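Local structure of cytosolic phospholipase A2 delta (Homo sapiens, 5IZ5) at residues Leu298-Gln303 against Ser488-Gly493; Ser660-Met663 against Gly667-Leu670. The protein hydrolyses glycerophospholipids at the sn-2 position in a calcium-dependent manner, with a preference for linoleic acid there, releasing a free fatty acid and a lysophospholipid. The protein carries 3 engineered substitutions. All blocks are in the same frame, centred on the assembly; numbering follows the deposited sequence.

Contacts 1 and 2 both belong to the catalytic PLA2c region, with centres 12 Å apart and nearest atoms about 5 Å apart, so they do not touch directly. Third residues tie them together. Arg665, in the bend between the two segments of contact 2, forms a salt bridge to Glu491 of contact 1. Glu486, whose backbone bonds to Gly493 of contact 1, receives Arg668 and Ser662 of contact 2 through its carboxylate. Helix 292-313 serves both as well: it carries Arg300, and its Glu294 forms a salt bridge with Arg668. Neither contact lies at the nucleophile Ser365 or at Asp651, the proton acceptor by similarity.

Contact 1. Residues Leu298-Gln303 against Ser488-Gly493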
ATOM      1  N   LEU B 298      15.222 -17.988   2.299  1.00 37.95           N
ATOM      2  CA  LEU B 298      15.646 -18.199   3.675  1.00 41.24           C
ATOM      3  C   LEU B 298      16.615 -19.368   3.795  1.00 41.14           C
ATOM      4  O   LEU B 298      17.626 -19.261   4.502  1.00 40.78           O
ATOM      5  CB  LEU B 298      14.448 -18.409   4.603  1.00 41.67           C
ATOM      6  CG  LEU B 298      13.611 -17.155   4.874  1.00 43.03           C
ATOM      7  CD1 LEU B 298      12.372 -17.526   5.674  1.00 42.38           C
ATOM      8  CD2 LEU B 298      14.417 -16.081   5.599  1.00 42.54           C
ATOM      9  N   SER B 299      16.308 -20.470   3.111  1.00 40.63           N
ATOM     10  CA  SER B 299      17.210 -21.629   3.082  1.00 41.05           C
ATOM     11  C   SER B 299      18.571 -21.242   2.523  1.00 40.66           C
ATOM     12  O   SER B 299      19.600 -21.590   3.093  1.00 41.46           O
ATOM     13  CB  SER B 299      16.596 -22.805   2.304  1.00 41.38           C
ATOM     14  OG  SER B 299      16.532 -22.573   0.899  1.00 41.05           O
ATOM     15  N   ARG B 300      18.576 -20.483   1.431  1.00 41.14           N
ATOM     16  CA  ARG B 300      19.818 -19.988   0.851  1.00 41.13           C
ATOM     17  C   ARG B 300      20.561 -19.051   1.808  1.00 43.22           C
ATOM     18  O   ARG B 300      21.764 -19.210   2.039  1.00 42.93           O
ATOM     19  CB  ARG B 300      19.528 -19.292  -0.489  1.00 42.15           C
ATOM     20  CG  ARG B 300      19.148 -20.262  -1.594  1.00 42.62           C
ATOM     21  CD  ARG B 300      18.996 -19.648  -2.975  1.00 42.37           C
ATOM     22  NE  ARG B 300      18.392 -18.307  -3.016  1.00 42.13           N
ATOM     23  CZ  ARG B 300      17.110 -18.045  -3.288  1.00 41.53           C
ATOM     24  NH1 ARG B 300      16.241 -19.020  -3.526  1.00 40.65           N
ATOM     25  NH2 ARG B 300      16.688 -16.786  -3.319  1.00 42.16           N
ATOM     26  N   ARG B 301      19.841 -18.101   2.397  1.00 44.30           N
ATOM     27  CA  ARG B 301      20.461 -17.088   3.248  1.00 44.31           C
ATOM     28  C   ARG B 301      21.018 -17.684   4.541  1.00 43.71           C
ATOM     29  O   ARG B 301      22.079 -17.282   4.996  1.00 40.68           O
ATOM     30  CB  ARG B 301      19.463 -15.962   3.573  1.00 43.24           C
ATOM     31  CG  ARG B 301      20.040 -14.788   4.355  1.00 42.16           C
ATOM     32  CD  ARG B 301      21.184 -14.116   3.614  1.00 42.29           C
ATOM     33  NE  ARG B 301      21.723 -12.977   4.346  1.00 41.82           N
ATOM     34  CZ  ARG B 301      22.778 -12.267   3.956  1.00 41.82           C
ATOM     35  NH1 ARG B 301      23.427 -12.567   2.832  1.00 41.59           N
ATOM     36  NH2 ARG B 301      23.194 -11.250   4.699  1.00 41.77           N
ATOM     37  N   LYS B 302      20.297 -18.632   5.129  1.00 46.37           N
ATOM     38  CA  LYS B 302      20.702 -19.214   6.414  1.00 51.55           C
ATOM     39  C   LYS B 302      22.017 -19.989   6.370  1.00 53.20           C
ATOM     40  O   LYS B 302      22.686 -20.122   7.397  1.00 52.47           O
ATOM     41  CB  LYS B 302      19.588 -20.078   6.997  1.00 54.86           C
ATOM     42  CG  LYS B 302      18.503 -19.231   7.637  1.00 59.12           C
ATOM     43  CD  LYS B 302      17.323 -20.062   8.100  1.00 60.98           C
ATOM     44  CE  LYS B 302      16.210 -19.153   8.596  1.00 62.66           C
ATOM     45  NZ  LYS B 302      15.045 -19.934   9.086  1.00 63.73           N
ATOM     46  N   GLN B 303      22.381 -20.499   5.194  1.00 55.46           N
ATOM     47  CA  GLN B 303      23.709 -21.083   5.008  1.00 58.64           C
ATOM     48  C   GLN B 303      24.786 -20.021   5.145  1.00 54.72           C
ATOM     49  O   GLN B 303      25.796 -20.243   5.812  1.00 54.03           O
ATOM     50  CB  GLN B 303      23.840 -21.750   3.639  1.00 62.31           C
ATOM     51  CG  GLN B 303      23.248 -23.153   3.595  1.00 67.67           C
ATOM     52  CD  GLN B 303      24.175 -24.166   4.260  1.00 74.95           C
ATOM     53  OE1 GLN B 303      25.158 -24.612   3.662  1.00 81.83           O
ATOM     54  NE2 GLN B 303      23.882 -24.511   5.510  1.00 75.37           N
ATOM     55  N   SER B 488       8.763  -5.996  -1.434  1.00 36.83           N
ATOM     56  CA  SER B 488      10.030  -6.727  -1.535  1.00 36.53           C
ATOM     57  C   SER B 488      10.267  -7.129  -2.990  1.00 35.38           C
ATOM     58  O   SER B 488       9.358  -7.016  -3.814  1.00 34.79           O
ATOM     59  CB  SER B 488      10.012  -7.976  -0.648  1.00 36.37           C
ATOM     60  OG  SER B 488       9.497  -9.095  -1.347  1.00 35.74           O
ATOM     61  N   PRO B 489      11.482  -7.616  -3.312  1.00 35.76           N
ATOM     62  CA  PRO B 489      11.733  -8.093  -4.674  1.00 35.21           C
ATOM     63  C   PRO B 489      10.862  -9.279  -5.093  1.00 33.31           C
ATOM     64  O   PRO B 489      10.704  -9.513  -6.290  1.00 34.83           O
ATOM     65  CB  PRO B 489      13.210  -8.503  -4.638  1.00 36.67           C
ATOM     66  CG  PRO B 489      13.792  -7.734  -3.499  1.00 36.91           C
ATOM     67  CD  PRO B 489      12.695  -7.702  -2.483  1.00 36.28           C
ATOM     68  N   TYR B 490      10.307 -10.007  -4.128  1.00 33.02           N
ATOM     69  CA  TYR B 490       9.426 -11.136  -4.407  1.00 34.98           C
ATOM     70  C   TYR B 490       7.942 -10.780  -4.428  1.00 36.95           C
ATOM     71  O   TYR B 490       7.197 -11.323  -5.246  1.00 36.51           O
ATOM     72  CB  TYR B 490       9.655 -12.271  -3.395  1.00 35.66           C
ATOM     73  CG  TYR B 490      11.060 -12.829  -3.406  1.00 36.55           C
ATOM     74  CD1 TYR B 490      11.677 -13.195  -4.600  1.00 36.83           C
ATOM     75  CD2 TYR B 490      11.768 -13.008  -2.221  1.00 36.66           C
ATOM     76  CE1 TYR B 490      12.957 -13.712  -4.613  1.00 37.77           C
ATOM     77  CE2 TYR B 490      13.057 -13.516  -2.227  1.00 37.06           C
ATOM     78  CZ  TYR B 490      13.644 -13.868  -3.424  1.00 37.12           C
ATOM     79  OH  TYR B 490      14.915 -14.378  -3.444  1.00 37.68           O
ATOM     80  N   GLU B 491       7.492  -9.904  -3.534  1.00 37.24           N
ATOM     81  CA  GLU B 491       6.083  -9.542  -3.533  1.00 38.01           C
ATOM     82  C   GLU B 491       5.749  -8.232  -2.824  1.00 38.61           C
ATOM     83  O   GLU B 491       6.487  -7.761  -1.949  1.00 36.43           O
ATOM     84  CB  GLU B 491       5.222 -10.682  -2.969  1.00 39.67           C
ATOM     85  CG  GLU B 491       5.645 -11.210  -1.616  1.00 41.46           C
ATOM     86  CD  GLU B 491       4.684 -12.242  -1.042  1.00 41.94           C
ATOM     87  OE1 GLU B 491       3.915 -12.862  -1.805  1.00 42.92           O
ATOM     88  OE2 GLU B 491       4.704 -12.439   0.187  1.00 45.45           O
ATOM     89  N   VAL B 492       4.620  -7.667  -3.247  1.00 37.53           N
ATOM     90  CA  VAL B 492       4.099  -6.407  -2.756  1.00 36.14           C
ATOM     91  C   VAL B 492       2.668  -6.668  -2.314  1.00 35.68           C
ATOM     92  O   VAL B 492       1.880  -7.252  -3.064  1.00 35.93           O
ATOM     93  CB  VAL B 492       4.093  -5.344  -3.872  1.00 36.32           C
ATOM     94  CG1 VAL B 492       3.486  -4.046  -3.370  1.00 36.79           C
ATOM     95  CG2 VAL B 492       5.505  -5.103  -4.400  1.00 36.52           C
ATOM     96  N   GLY B 493       2.326  -6.259  -1.099  1.00 36.03           N
ATOM     97  CA  GLY B 493       0.987  -6.513  -0.599  1.00 36.13           C
ATOM     98  C   GLY B 493       0.651  -6.025   0.788  1.00 35.60           C
ATOM     99  O   GLY B 493       1.464  -5.400   1.468  1.00 36.03           O
TER
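Arg300 and Tyr490 approach from opposite directions, and they alone carry this small contact. Arg300 NH2 sits 3.0 Å from Tyr490 OH, which lies at the edge of the guanidinium and close to its plane. The hydrogen bond is weak, because the N-H points well aside from the oxygen, with an angle of only 121° at the hydrogen. The two flat groups stand nearly perpendicular, at 78°, so there is no stacking; the phenol presents only its hydroxyl to the arginine.

Both side chains leave the backbone with CG opposite the carbonyl carbon. The arginine then runs out extended before it folds at chi3 (-37°), and that bend swings the guanidinium round to the tyrosine. NH2 has a stronger partner in the backbone carbonyl of Leu456, so the hydroxyl is a secondary contact on a group already anchored. The buried Tyr490 side chain touches Leu463, Glu293 and Phe297, which probably limits where its hydroxyl can reach.

The turn that carries Tyr490 is held by Ser488. Ser488 OG accepts two backbone N-H groups, from Glu491 N at 3.1 Å in a nearly straight bond and from Tyr490 N at 3.0 Å in a more bent one. Ser488 N closes the turn by donating to Glu491 O at 2.9 Å. Within the turn, Pro489 O accepts a hydrogen bond from Arg453 NH1. The serine at the head of the turn makes an ST turn and ST motif, here in the connection of a beta hairpin whose antiparallel strands, 482-487 and 492-494, belong to the mixed sheet of the catalytic domain.

Contact 2. Residues Ser660-Met663 against Gly667-Leu670; sequences SPSM and GRRL. With SO4 (sulfate ion), chain N.
Met663 and Leu670 meet at an oblique angle, with the thioether sulfur against the branched end of the leucine: SD lies 3.4 Å from Leu670 CD2. Methyl CD1 also touches the sulfur and lies 3.2 Å from Met663 O. A water bridges the same two residues, donating to Met663 O and accepting from Leu670 N. Arg668 approaches Ser662 edge-on. Its NH1 donates to Ser662 O at 2.8 Å, on a lone pair in the carbonyl plane and near the guanidinium plane. The bend at chi2 (-139°) helps carry the guanidinium there. The two segments are limbs of one loop, folded back on itself just ahead of strand 672-676 in the mixed sheet of the alpha/beta hydrolase-type catalytic domain, with the four touching residues buried; Arg668 and Leu670 rest on Tyr360. Arg668 NH1 and Ser662 OG both go to Glu486 OE1, while Arg668 NE reaches Glu294. Replacing Arg668 by a leucine would probably cost Glu294 and Glu486 this positive partner and Ser662 O this donor. At the other end a sulfate, probably from the crystallisation liquor, is held weakly by Gly667 N, and its O4 sits over one face of the Arg669 guanidinium.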
ATOM      1  N   SER B 660       9.195  -1.226  11.338  1.00 43.93           N
ATOM      2  CA  SER B 660       9.029  -2.441  12.137  1.00 43.43           C
ATOM      3  C   SER B 660       7.919  -3.418  11.728  1.00 42.85           C
ATOM      4  O   SER B 660       8.061  -4.622  11.940  1.00 42.36           O
ATOM      5  CB  SER B 660       8.840  -2.067  13.613  1.00 44.99           C
ATOM      6  OG  SER B 660       7.676  -1.284  13.801  1.00 44.20           O
ATOM      7  N   PRO B 661       6.814  -2.924  11.145  1.00 42.26           N
ATOM      8  CA  PRO B 661       5.741  -3.865  10.780  1.00 42.81           C
ATOM      9  C   PRO B 661       6.187  -5.067   9.926  1.00 43.01           C
ATOM     10  O   PRO B 661       5.662  -6.172  10.085  1.00 41.43           O
ATOM     11  CB  PRO B 661       4.758  -2.988  10.003  1.00 42.97           C
ATOM     12  CG  PRO B 661       4.983  -1.628  10.554  1.00 42.57           C
ATOM     13  CD  PRO B 661       6.455  -1.532  10.819  1.00 42.62           C
ATOM     14  N   SER B 662       7.149  -4.849   9.041  1.00 45.36           N
ATOM     15  CA  SER B 662       7.699  -5.930   8.220  1.00 49.96           C
ATOM     16  C   SER B 662       8.452  -6.976   9.054  1.00 53.18           C
ATOM     17  O   SER B 662       8.534  -8.143   8.654  1.00 54.47           O
ATOM     18  CB  SER B 662       8.616  -5.352   7.132  1.00 50.77           C
ATOM     19  OG  SER B 662       7.847  -4.919   6.011  1.00 51.24           O
ATOM     20  N   MET B 663       9.001  -6.556  10.199  1.00 54.60           N
ATOM     21  CA  MET B 663       9.652  -7.479  11.132  1.00 53.72           C
ATOM     22  C   MET B 663       8.658  -8.382  11.874  1.00 53.64           C
ATOM     23  O   MET B 663       9.083  -9.333  12.519  1.00 54.17           O
ATOM     24  CB  MET B 663      10.534  -6.719  12.137  1.00 53.42           C
ATOM     25  CG  MET B 663      11.702  -5.955  11.514  1.00 54.02           C
ATOM     26  SD  MET B 663      12.771  -7.023  10.527  1.00 56.11           S
ATOM     27  CE  MET B 663      14.001  -5.881   9.903  1.00 54.68           C
ATOM     28  N   GLY B 667       5.571 -15.738  10.168  1.00 53.20           N
ATOM     29  CA  GLY B 667       6.552 -16.578   9.498  1.00 51.54           C
ATOM     30  C   GLY B 667       7.974 -16.068   9.596  1.00 50.46           C
ATOM     31  O   GLY B 667       8.910 -16.853   9.501  1.00 52.31           O
ATOM     32  N   ARG B 668       8.154 -14.764   9.795  1.00 49.45           N
ATOM     33  CA  ARG B 668       9.502 -14.187   9.794  1.00 48.91           C
ATOM     34  C   ARG B 668      10.310 -14.514  11.062  1.00 50.06           C
ATOM     35  O   ARG B 668      11.523 -14.699  10.987  1.00 49.70           O
ATOM     36  CB  ARG B 668       9.451 -12.676   9.531  1.00 48.33           C
ATOM     37  CG  ARG B 668       8.892 -12.348   8.150  1.00 46.59           C
ATOM     38  CD  ARG B 668       9.644 -11.227   7.458  1.00 44.64           C
ATOM     39  NE  ARG B 668       9.306 -11.182   6.033  1.00 43.06           N
ATOM     40  CZ  ARG B 668       8.529 -10.272   5.448  1.00 42.32           C
ATOM     41  NH1 ARG B 668       7.989  -9.276   6.143  1.00 40.91           N
ATOM     42  NH2 ARG B 668       8.290 -10.358   4.142  1.00 42.09           N
ATOM     43  N   ARG B 669       9.641 -14.570  12.212  1.00 51.12           N
ATOM     44  CA  ARG B 669      10.244 -15.055  13.468  1.00 51.84           C
ATOM     45  C   ARG B 669      11.576 -14.402  13.806  1.00 49.75           C
ATOM     46  O   ARG B 669      12.580 -15.098  13.952  1.00 49.15           O
ATOM     47  CB  ARG B 669      10.502 -16.568  13.421  1.00 55.72           C
ATOM     48  CG  ARG B 669       9.441 -17.487  14.026  1.00 59.61           C
ATOM     49  CD  ARG B 669       8.512 -18.048  12.973  1.00 63.37           C
ATOM     50  NE  ARG B 669       7.785 -19.208  13.486  1.00 69.39           N
ATOM     51  CZ  ARG B 669       7.093 -20.069  12.740  1.00 74.51           C
ATOM     52  NH1 ARG B 669       7.003 -19.921  11.419  1.00 75.60           N
ATOM     53  NH2 ARG B 669       6.479 -21.092  13.325  1.00 76.78           N
ATOM     54  N   LEU B 670      11.599 -13.087  13.953  1.00 47.82           N
ATOM     55  CA  LEU B 670      12.851 -12.417  14.275  1.00 47.79           C
ATOM     56  C   LEU B 670      13.292 -12.675  15.704  1.00 48.08           C
ATOM     57  O   LEU B 670      12.485 -12.638  16.639  1.00 47.63           O
ATOM     58  CB  LEU B 670      12.790 -10.913  13.983  1.00 47.44           C
ATOM     59  CG  LEU B 670      13.161 -10.717  12.512  1.00 47.90           C
ATOM     60  CD1 LEU B 670      11.918 -10.597  11.649  1.00 46.38           C
ATOM     61  CD2 LEU B 670      14.097  -9.542  12.333  1.00 49.14           C
TER
HETATM   62  S   SO4 N 902       4.679 -16.738  13.433  1.00 83.29           S
HETATM   63  O1  SO4 N 902       5.879 -15.883  13.555  1.00 80.24           O
HETATM   64  O2  SO4 N 902       4.496 -17.503  14.685  1.00 88.66           O
HETATM   65  O3  SO4 N 902       3.486 -15.888  13.219  1.00 83.90           O
HETATM   66  O4  SO4 N 902       4.840 -17.689  12.307  1.00 78.87           O
HETATM   67  O   HOH W   1       9.107 -11.743  13.994  1.00 43.22           O